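PDB 5M1T: MucR Phosphodiesterase from Pseudomonas aeruginosa, which belongs to the EAL-domain family of phosphodiesterases, proteins with a modified TIM-barrel fold that bind divalent metal ions. Local coordinates for residues H35-A40 and G81-L86; A66-E71 and G97-D102; G211-L216 and A224-I229; A228-G233 and T255-N260. One frame throughout, in Å; residues are numbered along the deposited sequence.

Contact 1: residues H35-A40 and G81-L86. With C2E (9,9'-[(2R,3R,3aS,5S,7aR,9R,10R,10aS,12S,14aR)-3,5,10,12-tetrahydroxy-5,12-dioxidooctahydro-2H,7H-difuro[3,2-d:3',2'-j][1,3,7,9,2,8]tetraoxadiphosphacyclododecine-2,9-diyl]bis(2-amino-1,9-dihydro-6H-purin-6-one)), chain C.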
# COMPACT_ATOMS: atom_id res chain seq x y z
N HIS A 35 20.88 -13.66 4.97
CA HIS A 35 21.67 -13.10 6.07
C HIS A 35 22.46 -11.87 5.62
O HIS A 35 22.47 -10.82 6.28
CB HIS A 35 22.65 -14.14 6.62
CG HIS A 35 22.02 -15.10 7.55
ND1 HIS A 35 22.58 -15.44 8.76
CD2 HIS A 35 20.83 -15.75 7.49
CE1 HIS A 35 21.79 -16.30 9.39
NE2 HIS A 35 20.72 -16.50 8.64
N ASP A 36 23.13 -12.02 4.50
CA ASP A 36 23.91 -10.94 3.94
C ASP A 36 23.04 -9.69 3.68
O ASP A 36 23.43 -8.57 4.05
CB ASP A 36 24.62 -11.41 2.67
CG ASP A 36 25.72 -12.43 2.95
OD1 ASP A 36 25.97 -12.77 4.13
OD2 ASP A 36 26.32 -12.93 1.97
N LEU A 37 21.86 -9.86 3.10
CA LEU A 37 21.03 -8.69 2.80
C LEU A 37 20.49 -8.00 4.06
O LEU A 37 20.43 -6.76 4.11
CB LEU A 37 19.87 -9.04 1.86
CG LEU A 37 18.94 -7.87 1.46
CD1 LEU A 37 19.70 -6.79 0.71
CD2 LEU A 37 17.79 -8.40 0.62
N ARG A 38 20.11 -8.80 5.06
CA ARG A 38 19.68 -8.29 6.35
C ARG A 38 20.69 -7.34 6.94
O ARG A 38 20.31 -6.37 7.58
CB ARG A 38 19.55 -9.39 7.38
CG ARG A 38 18.29 -10.23 7.33
CD ARG A 38 18.18 -10.97 8.66
NE ARG A 38 17.77 -12.35 8.52
CZ ARG A 38 16.50 -12.76 8.42
NH1 ARG A 38 15.49 -11.87 8.41
NH2 ARG A 38 16.24 -14.06 8.31
N GLN A 39 21.97 -7.65 6.81
CA GLN A 39 22.95 -6.81 7.45
C GLN A 39 23.58 -5.78 6.52
O GLN A 39 24.52 -5.10 6.93
CB GLN A 39 24.04 -7.66 8.12
CG GLN A 39 25.02 -8.31 7.18
CD GLN A 39 26.05 -9.14 7.94
OE1 GLN A 39 25.87 -9.41 9.12
NE2 GLN A 39 27.11 -9.55 7.26
N ALA A 40 23.08 -5.67 5.29
CA ALA A 40 23.73 -4.83 4.27
C ALA A 40 23.78 -3.34 4.63
O ALA A 40 24.79 -2.68 4.40
CB ALA A 40 23.10 -5.03 2.88
N GLY A 81 18.15 -6.53 -9.51
CA GLY A 81 17.40 -7.68 -10.00
C GLY A 81 17.78 -8.95 -9.25
O GLY A 81 17.00 -9.91 -9.18
N GLN A 82 19.00 -8.96 -8.69
CA GLN A 82 19.50 -10.14 -8.01
C GLN A 82 19.08 -10.22 -6.54
O GLN A 82 19.27 -11.26 -5.90
CB GLN A 82 21.01 -10.18 -8.11
CG GLN A 82 21.52 -10.30 -9.54
CD GLN A 82 23.01 -10.03 -9.63
OE1 GLN A 82 23.80 -10.72 -8.99
NE2 GLN A 82 23.41 -9.02 -10.41
N PHE A 83 18.51 -9.16 -5.98
CA PHE A 83 18.12 -9.17 -4.56
C PHE A 83 16.87 -8.39 -4.17
O PHE A 83 16.38 -8.55 -3.07
CB PHE A 83 19.29 -8.71 -3.68
CG PHE A 83 19.67 -7.27 -3.87
CD1 PHE A 83 19.06 -6.28 -3.15
CD2 PHE A 83 20.66 -6.93 -4.77
CE1 PHE A 83 19.42 -4.95 -3.33
CE2 PHE A 83 21.03 -5.60 -4.99
CZ PHE A 83 20.42 -4.61 -4.26
N LEU A 84 16.32 -7.54 -5.04
CA LEU A 84 15.09 -6.83 -4.67
C LEU A 84 13.84 -7.71 -4.51
O LEU A 84 12.96 -7.37 -3.74
CB LEU A 84 14.80 -5.68 -5.64
CG LEU A 84 15.58 -4.38 -5.42
CD1 LEU A 84 15.11 -3.35 -6.43
CD2 LEU A 84 15.36 -3.81 -4.04
N PRO A 85 13.75 -8.84 -5.25
CA PRO A 85 12.61 -9.72 -5.01
C PRO A 85 12.61 -10.37 -3.61
O PRO A 85 11.56 -10.50 -3.00
CB PRO A 85 12.75 -10.79 -6.11
CG PRO A 85 13.56 -10.11 -7.17
CD PRO A 85 14.54 -9.28 -6.40
N LEU A 86 13.79 -10.77 -3.13
CA LEU A 86 13.96 -11.21 -1.75
C LEU A 86 13.63 -10.09 -0.77
O LEU A 86 12.99 -10.31 0.26
CB LEU A 86 15.39 -11.69 -1.53
CG LEU A 86 15.75 -12.16 -0.12
CD1 LEU A 86 14.89 -13.38 0.22
CD2 LEU A 86 17.25 -12.49 0.04
P1 C2E C . 14.12 0.39 -13.80
O2P C2E C . 13.31 1.30 -12.92
O1P C2E C . 13.53 0.11 -15.16
O5' C2E C . 15.56 1.05 -13.95
C5' C2E C . 16.22 1.08 -15.20
C4' C2E C . 17.12 -0.12 -15.38
O4' C2E C . 17.60 -0.13 -16.73
C3' C2E C . 18.35 -0.06 -14.49
O3' C2E C . 18.73 -1.39 -14.14
C2' C2E C . 19.41 0.54 -15.38
O2' C2E C . 20.74 0.17 -14.99
C1' C2E C . 19.02 -0.11 -16.70
N9 C2E C . 19.51 0.61 -17.88
C8 C2E C . 19.52 1.94 -18.07
N7 C2E C . 20.03 2.23 -19.29
C5 C2E C . 20.34 1.07 -19.89
C6 C2E C . 20.91 0.67 -21.18
O6 C2E C . 21.21 1.54 -22.02
N1 C2E C . 21.07 -0.65 -21.39
C2 C2E C . 20.74 -1.58 -20.48
N2 C2E C . 20.93 -2.89 -20.75
N3 C2E C . 20.20 -1.28 -19.28
C4 C2E C . 19.99 0.01 -18.95
P11 C2E C . 19.09 -1.77 -12.62
O21 C2E C . 19.93 -0.65 -12.04
O11 C2E C . 19.86 -3.05 -12.62
O5A C2E C . 17.71 -1.88 -11.82
C5A C2E C . 16.75 -2.84 -12.25
C4A C2E C . 15.42 -2.56 -11.59
O4A C2E C . 15.55 -2.59 -10.17
C3A C2E C . 14.90 -1.18 -11.86
O3A C2E C . 14.27 -1.07 -13.13
C2A C2E C . 13.95 -0.95 -10.72
O2A C2E C . 12.70 -1.58 -10.95
C1A C2E C . 14.63 -1.67 -9.58
N91 C2E C . 15.32 -0.69 -8.69
C81 C2E C . 16.55 -0.15 -8.83
N71 C2E C . 16.83 0.67 -7.78
C51 C2E C . 15.76 0.65 -6.98
C61 C2E C . 15.37 1.29 -5.71
O61 C2E C . 16.14 2.09 -5.14
N11 C2E C . 14.15 1.00 -5.21
C21 C2E C . 13.31 0.15 -5.83
N21 C2E C . 12.11 -0.11 -5.28
N31 C2E C . 13.59 -0.47 -6.99
C41 C2E C . 14.78 -0.24 -7.59

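Contact 2: residues A66-E71 and G97-D102. With C2E (9,9'-[(2R,3R,3aS,5S,7aR,9R,10R,10aS,12S,14aR)-3,5,10,12-tetrahydroxy-5,12-dioxidooctahydro-2H,7H-difuro[3,2-d:3',2'-j][1,3,7,9,2,8]tetraoxadiphosphacyclododecine-2,9-diyl]bis(2-amino-1,9-dihydro-6H-purin-6-one)), chain C.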
# COMPACT_ATOMS: atom_id res chain seq x y z
N ALA A 66 17.79 7.44 -9.47
CA ALA A 66 18.53 6.74 -8.45
C ALA A 66 18.34 5.24 -8.61
O ALA A 66 17.21 4.77 -8.74
CB ALA A 66 18.07 7.17 -7.04
N LEU A 67 19.45 4.51 -8.59
CA LEU A 67 19.48 3.08 -8.82
C LEU A 67 20.37 2.37 -7.75
O LEU A 67 21.56 2.65 -7.60
CB LEU A 67 20.01 2.78 -10.23
CG LEU A 67 19.10 3.20 -11.40
CD1 LEU A 67 19.82 3.11 -12.76
CD2 LEU A 67 17.82 2.37 -11.40
N LEU A 68 19.76 1.44 -7.04
CA LEU A 68 20.41 0.81 -5.92
C LEU A 68 21.44 -0.21 -6.40
O LEU A 68 21.20 -0.94 -7.37
CB LEU A 68 19.36 0.15 -5.03
CG LEU A 68 19.80 -0.47 -3.68
CD1 LEU A 68 20.31 0.61 -2.75
CD2 LEU A 68 18.64 -1.23 -3.05
N ARG A 69 22.59 -0.24 -5.73
CA ARG A 69 23.60 -1.25 -5.96
C ARG A 69 24.06 -1.84 -4.61
O ARG A 69 23.94 -1.20 -3.55
CB ARG A 69 24.78 -0.64 -6.68
CG ARG A 69 24.42 -0.04 -8.04
CD ARG A 69 24.45 -1.11 -9.12
NE ARG A 69 24.03 -0.62 -10.44
CZ ARG A 69 22.77 -0.41 -10.84
NH1 ARG A 69 21.75 -0.60 -10.02
NH2 ARG A 69 22.52 0.00 -12.06
N TRP A 70 24.56 -3.07 -4.64
CA TRP A 70 25.06 -3.68 -3.41
C TRP A 70 26.53 -4.07 -3.63
O TRP A 70 26.84 -4.96 -4.41
CB TRP A 70 24.15 -4.86 -3.04
CG TRP A 70 24.49 -5.63 -1.80
CD1 TRP A 70 25.41 -5.32 -0.85
CD2 TRP A 70 23.87 -6.85 -1.37
NE1 TRP A 70 25.41 -6.27 0.14
CE2 TRP A 70 24.46 -7.22 -0.15
CE3 TRP A 70 22.86 -7.65 -1.90
CZ2 TRP A 70 24.09 -8.37 0.55
CZ3 TRP A 70 22.46 -8.79 -1.19
CH2 TRP A 70 23.09 -9.14 0.02
N GLU A 71 27.43 -3.35 -2.97
CA GLU A 71 28.84 -3.70 -2.98
C GLU A 71 29.07 -4.84 -2.02
O GLU A 71 29.24 -4.63 -0.82
CB GLU A 71 29.73 -2.53 -2.55
CG GLU A 71 29.59 -1.30 -3.40
CD GLU A 71 30.39 -0.13 -2.84
OE1 GLU A 71 30.60 -0.07 -1.59
OE2 GLU A 71 30.81 0.71 -3.67
N GLY A 97 14.29 1.07 1.37
CA GLY A 97 13.67 2.19 0.71
C GLY A 97 13.74 3.49 1.49
O GLY A 97 13.95 4.55 0.91
N GLU A 98 13.56 3.42 2.80
CA GLU A 98 13.83 4.60 3.65
C GLU A 98 15.22 5.12 3.43
O GLU A 98 15.41 6.31 3.33
CB GLU A 98 13.69 4.24 5.14
CG GLU A 98 12.27 3.94 5.58
CD GLU A 98 11.34 5.12 5.44
OE1 GLU A 98 10.18 4.86 5.16
OE2 GLU A 98 11.76 6.31 5.59
N TRP A 99 16.20 4.23 3.36
CA TRP A 99 17.59 4.64 3.20
C TRP A 99 17.80 5.23 1.79
O TRP A 99 18.42 6.27 1.63
CB TRP A 99 18.55 3.49 3.45
CG TRP A 99 19.93 3.95 3.22
CD1 TRP A 99 20.71 4.62 4.09
CD2 TRP A 99 20.67 3.87 2.00
NE1 TRP A 99 21.90 4.94 3.51
CE2 TRP A 99 21.91 4.48 2.23
CE3 TRP A 99 20.41 3.31 0.75
CZ2 TRP A 99 22.90 4.57 1.25
CZ3 TRP A 99 21.38 3.39 -0.23
CH2 TRP A 99 22.61 4.03 0.02
N VAL A 100 17.23 4.59 0.79
CA VAL A 100 17.31 5.10 -0.58
C VAL A 100 16.71 6.51 -0.71
O VAL A 100 17.35 7.42 -1.24
CB VAL A 100 16.60 4.14 -1.55
CG1 VAL A 100 16.27 4.83 -2.86
CG2 VAL A 100 17.47 2.91 -1.78
N LEU A 101 15.50 6.69 -0.21
CA LEU A 101 14.83 7.99 -0.26
C LEU A 101 15.62 9.08 0.47
O LEU A 101 15.78 10.17 -0.05
CB LEU A 101 13.44 7.86 0.35
CG LEU A 101 12.50 9.07 0.30
CD1 LEU A 101 12.29 9.62 -1.09
CD2 LEU A 101 11.19 8.63 0.91
N ASP A 102 16.09 8.77 1.68
CA ASP A 102 16.93 9.69 2.46
C ASP A 102 18.19 10.15 1.70
O ASP A 102 18.41 11.32 1.56
CB ASP A 102 17.40 9.01 3.74
CG ASP A 102 18.23 9.92 4.60
OD1 ASP A 102 17.69 10.95 5.05
OD2 ASP A 102 19.43 9.62 4.82
P1 C2E C . 14.12 0.39 -13.80
O2P C2E C . 13.31 1.30 -12.92
O1P C2E C . 13.53 0.11 -15.16
O5' C2E C . 15.56 1.05 -13.95
C5' C2E C . 16.22 1.08 -15.20
C4' C2E C . 17.12 -0.12 -15.38
O4' C2E C . 17.60 -0.13 -16.73
C3' C2E C . 18.35 -0.06 -14.49
O3' C2E C . 18.73 -1.39 -14.14
C2' C2E C . 19.41 0.54 -15.38
O2' C2E C . 20.74 0.17 -14.99
C1' C2E C . 19.02 -0.11 -16.70
N9 C2E C . 19.51 0.61 -17.88
C8 C2E C . 19.52 1.94 -18.07
N7 C2E C . 20.03 2.23 -19.29
C5 C2E C . 20.34 1.07 -19.89
C6 C2E C . 20.91 0.67 -21.18
O6 C2E C . 21.21 1.54 -22.02
N1 C2E C . 21.07 -0.65 -21.39
C2 C2E C . 20.74 -1.58 -20.48
N2 C2E C . 20.93 -2.89 -20.75
N3 C2E C . 20.20 -1.28 -19.28
C4 C2E C . 19.99 0.01 -18.95
P11 C2E C . 19.09 -1.77 -12.62
O21 C2E C . 19.93 -0.65 -12.04
O11 C2E C . 19.86 -3.05 -12.62
O5A C2E C . 17.71 -1.88 -11.82
C5A C2E C . 16.75 -2.84 -12.25
C4A C2E C . 15.42 -2.56 -11.59
O4A C2E C . 15.55 -2.59 -10.17
C3A C2E C . 14.90 -1.18 -11.86
O3A C2E C . 14.27 -1.07 -13.13
C2A C2E C . 13.95 -0.95 -10.72
O2A C2E C . 12.70 -1.58 -10.95
C1A C2E C . 14.63 -1.67 -9.58
N91 C2E C . 15.32 -0.69 -8.69
C81 C2E C . 16.55 -0.15 -8.83
N71 C2E C . 16.83 0.67 -7.78
C51 C2E C . 15.76 0.65 -6.98
C61 C2E C . 15.37 1.29 -5.71
O61 C2E C . 16.14 2.09 -5.14
N11 C2E C . 14.15 1.00 -5.21
C21 C2E C . 13.31 0.15 -5.83
N21 C2E C . 12.11 -0.11 -5.28
N31 C2E C . 13.59 -0.47 -6.99
C41 C2E C . 14.78 -0.24 -7.59

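Contact 3: residues G211-L216 and A224-I229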
# COMPACT_ATOMS: atom_id res chain seq x y z
N GLY A 211 12.83 -2.71 -22.75
CA GLY A 211 12.58 -3.88 -23.60
C GLY A 211 12.15 -3.52 -25.01
O GLY A 211 12.58 -4.14 -25.99
N PHE A 212 11.34 -2.48 -25.12
CA PHE A 212 10.88 -2.05 -26.44
C PHE A 212 11.92 -1.31 -27.25
O PHE A 212 11.93 -1.38 -28.49
CB PHE A 212 9.65 -1.18 -26.29
CG PHE A 212 8.51 -1.89 -25.63
CD1 PHE A 212 7.80 -2.85 -26.32
CD2 PHE A 212 8.18 -1.62 -24.32
CE1 PHE A 212 6.76 -3.52 -25.74
CE2 PHE A 212 7.15 -2.30 -23.71
CZ PHE A 212 6.44 -3.26 -24.43
N ILE A 213 12.83 -0.64 -26.56
CA ILE A 213 13.93 0.03 -27.24
C ILE A 213 14.93 -1.00 -27.80
O ILE A 213 15.37 -0.89 -28.94
CB ILE A 213 14.65 1.01 -26.29
CG1 ILE A 213 13.64 1.98 -25.66
CG2 ILE A 213 15.76 1.74 -27.00
CD1 ILE A 213 12.67 2.63 -26.60
N ASN A 214 15.26 -1.98 -26.98
CA ASN A 214 16.25 -2.99 -27.33
C ASN A 214 15.80 -3.88 -28.49
O ASN A 214 16.64 -4.38 -29.23
CB ASN A 214 16.48 -3.88 -26.12
CG ASN A 214 17.68 -4.78 -26.27
OD1 ASN A 214 18.76 -4.37 -26.74
ND2 ASN A 214 17.51 -6.02 -25.85
N GLU A 215 14.50 -4.13 -28.61
CA GLU A 215 14.01 -5.01 -29.66
C GLU A 215 13.75 -4.30 -31.00
O GLU A 215 13.37 -4.96 -31.96
CB GLU A 215 12.74 -5.75 -29.20
CG GLU A 215 12.94 -6.76 -28.06
CD GLU A 215 13.58 -8.07 -28.50
OE1 GLU A 215 14.26 -8.75 -27.68
OE2 GLU A 215 13.38 -8.42 -29.69
N LEU A 216 13.94 -2.98 -31.08
CA LEU A 216 13.50 -2.23 -32.28
C LEU A 216 14.12 -2.79 -33.56
O LEU A 216 13.45 -2.96 -34.54
CB LEU A 216 13.79 -0.74 -32.15
CG LEU A 216 12.93 0.08 -31.18
CD1 LEU A 216 13.64 1.37 -30.78
CD2 LEU A 216 11.56 0.38 -31.75
N ALA A 224 6.10 0.36 -33.78
CA ALA A 224 4.74 0.85 -33.72
C ALA A 224 4.34 1.08 -32.26
O ALA A 224 3.71 2.10 -31.91
CB ALA A 224 3.77 -0.10 -34.42
N ILE A 225 4.74 0.16 -31.39
CA ILE A 225 4.37 0.24 -29.98
C ILE A 225 5.01 1.48 -29.37
O ILE A 225 4.34 2.26 -28.66
CB ILE A 225 4.80 -1.01 -29.20
CG1 ILE A 225 4.07 -2.24 -29.73
CG2 ILE A 225 4.60 -0.83 -27.69
CD1 ILE A 225 4.64 -3.55 -29.20
N VAL A 226 6.29 1.68 -29.67
CA VAL A 226 6.99 2.86 -29.15
C VAL A 226 6.33 4.14 -29.67
O VAL A 226 6.14 5.12 -28.94
CB VAL A 226 8.48 2.83 -29.51
CG1 VAL A 226 9.17 4.17 -29.25
CG2 VAL A 226 9.15 1.74 -28.69
N SER A 227 5.94 4.15 -30.94
CA SER A 227 5.30 5.31 -31.50
C SER A 227 3.99 5.59 -30.83
O SER A 227 3.65 6.73 -30.58
CB SER A 227 5.08 5.10 -33.01
OG SER A 227 6.36 4.96 -33.64
N ALA A 228 3.23 4.53 -30.52
CA ALA A 228 1.96 4.67 -29.84
C ALA A 228 2.16 5.29 -28.43
O ALA A 228 1.38 6.15 -28.03
CB ALA A 228 1.27 3.34 -29.75
N ILE A 229 3.19 4.84 -27.71
CA ILE A 229 3.45 5.38 -26.35
C ILE A 229 3.74 6.90 -26.43
O ILE A 229 3.18 7.70 -25.67
CB ILE A 229 4.61 4.62 -25.66
CG1 ILE A 229 4.16 3.19 -25.35
CG2 ILE A 229 5.00 5.32 -24.35
CD1 ILE A 229 5.24 2.23 -24.93

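Contact 4: residues A228-G233 and T255-N260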
# COMPACT_ATOMS: atom_id res chain seq x y z
N ALA A 228 3.23 4.53 -30.52
CA ALA A 228 1.96 4.67 -29.84
C ALA A 228 2.16 5.29 -28.43
O ALA A 228 1.38 6.15 -28.03
CB ALA A 228 1.27 3.34 -29.75
N ILE A 229 3.19 4.84 -27.71
CA ILE A 229 3.45 5.38 -26.35
C ILE A 229 3.74 6.90 -26.43
O ILE A 229 3.18 7.70 -25.67
CB ILE A 229 4.61 4.62 -25.66
CG1 ILE A 229 4.16 3.19 -25.35
CG2 ILE A 229 5.00 5.32 -24.35
CD1 ILE A 229 5.24 2.23 -24.93
N VAL A 230 4.59 7.29 -27.39
CA VAL A 230 4.89 8.69 -27.61
C VAL A 230 3.60 9.45 -27.90
O VAL A 230 3.37 10.52 -27.39
CB VAL A 230 5.90 8.85 -28.76
CG1 VAL A 230 6.05 10.31 -29.18
CG2 VAL A 230 7.24 8.30 -28.35
N ALA A 231 2.73 8.88 -28.69
CA ALA A 231 1.47 9.55 -29.02
C ALA A 231 0.53 9.65 -27.81
O ALA A 231 -0.21 10.61 -27.66
CB ALA A 231 0.80 8.85 -30.18
N LEU A 232 0.54 8.65 -26.94
CA LEU A 232 -0.19 8.75 -25.69
C LEU A 232 0.29 9.94 -24.84
O LEU A 232 -0.53 10.70 -24.29
CB LEU A 232 -0.08 7.45 -24.88
CG LEU A 232 -0.98 6.28 -25.29
CD1 LEU A 232 -0.86 5.21 -24.21
CD2 LEU A 232 -2.43 6.71 -25.43
N GLY A 233 1.62 10.10 -24.75
CA GLY A 233 2.20 11.26 -24.08
C GLY A 233 1.69 12.55 -24.67
O GLY A 233 1.24 13.43 -23.95
N THR A 255 14.50 10.42 -31.11
CA THR A 255 14.44 11.88 -31.18
C THR A 255 13.44 12.33 -32.25
O THR A 255 12.57 13.19 -32.00
CB THR A 255 15.85 12.47 -31.38
OG1 THR A 255 16.63 12.20 -30.18
CG2 THR A 255 15.81 14.00 -31.61
N ARG A 256 13.53 11.72 -33.43
CA ARG A 256 12.64 12.05 -34.52
C ARG A 256 11.18 11.78 -34.18
O ARG A 256 10.30 12.50 -34.64
CB ARG A 256 13.04 11.30 -35.81
CG ARG A 256 12.16 11.67 -37.00
CD ARG A 256 12.73 11.24 -38.33
NE ARG A 256 13.52 10.01 -38.29
CZ ARG A 256 13.05 8.77 -38.45
NH1 ARG A 256 11.75 8.52 -38.60
NH2 ARG A 256 13.90 7.75 -38.40
N LEU A 257 10.93 10.75 -33.37
CA LEU A 257 9.57 10.46 -32.92
C LEU A 257 9.02 11.55 -32.03
O LEU A 257 7.82 11.75 -31.93
CB LEU A 257 9.53 9.16 -32.11
CG LEU A 257 9.55 7.82 -32.82
CD1 LEU A 257 9.03 6.78 -31.82
CD2 LEU A 257 8.71 7.85 -34.09
N GLY A 258 9.90 12.22 -31.32
CA GLY A 258 9.50 13.30 -30.46
C GLY A 258 9.54 12.94 -28.99
O GLY A 258 8.83 13.54 -28.23
N CYS A 259 10.38 11.99 -28.59
CA CYS A 259 10.58 11.72 -27.16
C CYS A 259 11.13 12.99 -26.51
O CYS A 259 11.94 13.68 -27.10
CB CYS A 259 11.54 10.55 -26.92
SG CYS A 259 10.88 8.95 -27.41
N ASN A 260 10.70 13.29 -25.29
CA ASN A 260 11.14 14.49 -24.61
C ASN A 260 12.54 14.26 -24.09
O ASN A 260 13.44 15.08 -24.33
CB ASN A 260 10.15 14.89 -23.51
CG ASN A 260 8.74 15.10 -24.06
OD1 ASN A 260 7.87 14.20 -24.03
ND2 ASN A 260 8.51 16.28 -24.64

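Contact 1: residues H35-A40 and G81-L86
L37 reaches from helix 32-38 into the angle between F83 and L86, and its two methyls divide the work. L37 CD1 lies 3.9 Å from F83 CD1, coming at the ring obliquely, with the two side chains crossing at about a right angle. L37 CD2 turns to the other partner, 4.2 Å from L86 CD2, where the leucines slide past each other in opposite directions; L37 CD2 also lies 4.0 Å from the backbone O of F83. A chi1 of -179° swings CG of L37 opposite the backbone N and carries the fork of methyls across to both. F83 occupies the N-cap position ahead of helix 84-90, so L37 packs where that helix starts. Buried L37 and F83 make the dense part. The L86 end is looser: that leucine is partly exposed and meets L37 through one methyl alone. L84 CB points away from helix 32-38, and L84 CD1 comes within 3.3 Å of C2E N31, so helix 84-90 faces the ligand as well. W70 of strand 61-72 meets the F83 ring edge-to-face and also touches L37, while I96 of helix 93-113 closes on L37 too, binding the N-terminal helix to the strand and both helices that follow it.

Contact 2: residues A66-E71 and G97-D102
The indole of W99 receives L68 CD1 at its edge, near the ring plane, with W99 CZ3 3.9 Å from that methyl. The second flat group, the guanidinium of R69, holds the phosphate oxygen O21 of C2E at its edge: R69 NH1 and NH2 each give a bent hydrogen bond of 2.7 Å to C2E O21, a fork closing on a single atom. R69 NH1 also donates to L68 O at 2.7 Å (144° at the hydrogen), approaching from above the carbonyl plane. That bond to the main-chain carbonyl, with the chain of R69 bent at chi2 (-85°), helps to set how the guanidinium is turned. L68 CD1 packs obliquely on V100 CG2 at 3.8 Å, tying strand 61-72 to helix 93-113. L68 itself serves both sides: its side chain goes to the helix, and its backbone N gives a nearly straight bond (3.1 Å, 177°) to C2E N71, a purine ring nitrogen. V100 CG1 stands 3.6 Å from C2E O61, an apolar neighbour of the carbonyl oxygen on the same base. The chemistry is thus split: the purine is held by a neutral backbone N-H among aliphatic groups, while the phosphate meets an arginine whose positive charge probably offsets its own.

Contact 3: residues G211-L216 and A224-I229
F212 and I225 cross at about a right angle, and the isoleucine places its CG2 methyl over one face of the phenyl ring. I225 CG2 lies 4.3 Å from the F212 ring centroid and 25° off the ring normal, a CH-pi contact. Its nearest ring atoms are on one side of the ring, CD1 and CE1, and I225 CD1 comes in beside it, 4.1 Å from F212 CE1. I225 CG2 is the branch anti to the backbone N, which leaves CG1 beside that N and lets both branches reach the ring. V226, one residue along helix 220-236, works differently: a single methyl, CG2, takes three neighbours. Nearest to V226 CG2 is F212 CB at 3.8 Å, then L216 CD2 at 4.1 Å and I213 CD1 at 4.2 Å; the I213 and L216 side chains each cross V226 at about a right angle. V226 CG2 thus sits among three residues of segment 211-216. The contact is made by apolar side chains, and helix 220-236 keeps its own backbone bonds, such as A228 N to A224 O at 2.8 Å. D222, earlier on helix 220-236, adds contacts to F212 and L216, so the two helices meet again close to the turn that joins them. Strand 205-208 supplies I208 to V226 and I229, while helix 248-257 brings L254 and Q250 against I213. The short helix 210-214, which follows strand 205-208, thus packs on both helix 220-236 and helix 248-257.

Contact 4: residues A228-G233 and T255-N260
V230, which touches L257, G258 and C259, sits in a helical turn closed by the bond from L232 N to A228 O (2.9 Å). Its two methyls meet the other segment in different ways. V230 CG1, which a chi1 of 170° sets opposite the backbone N, points at main chain, lying 3.6 Å from L257 O. V230 CG2 faces side chains: it is 3.8 Å from C259 SG and 4.2 Å from L257 CD1, the valine and leucine crossing at a slant. V230 therefore fits against the end of helix 248-257, where the chain leaves the helix. There G258 takes positive phi (106°) and forms a Schellman motif, with two bonds back into the last turn; one of them, G258 N to T255 O, is weak. This reversal sends C259 on towards strand 261-263 and brings its sulfur beside V230. The contact is lopsided, one valine against three consecutive residues, and it is open at G258, which is exposed; R256 forms a salt bridge to E252 of its own helix. On the inner side C259 packs on A242 of strand 239-243, and N260 OD1 accepts a hydrogen bond from I240 N, so the loop is stitched to the sheet. Helix 220-236 lies alongside, with I229 and L232 reaching F188 of strand 182-188. The strand 239-243, helix 248-257, strand 261-263 crossover is thus packed against the preceding helix of the barrel.

How the contacts relate
The four contacts form two pairs. Contacts 1 and 2, with centres 12 Å apart, touch through W70, whose CH2 lies 3.4 Å from L37 N, and both reach C2E. Contacts 3 and 4, 10 Å between centres, share A228 and I229 on helix 220-236 and join where V226 CG1 meets L257 CD1 at 3.7 Å. The centres of contacts 2 and 3 are about 29 Å apart, on opposite sides of the chain's centre. C2E spans much of that gap: contact 2 grips it directly, while the I213 side chain of contact 3 stays about 7 Å away. The magnesium ligand E65 immediately precedes segment 66-71; contact 4 is remote, the C259 side chain being about 13 Å from a magnesium ion.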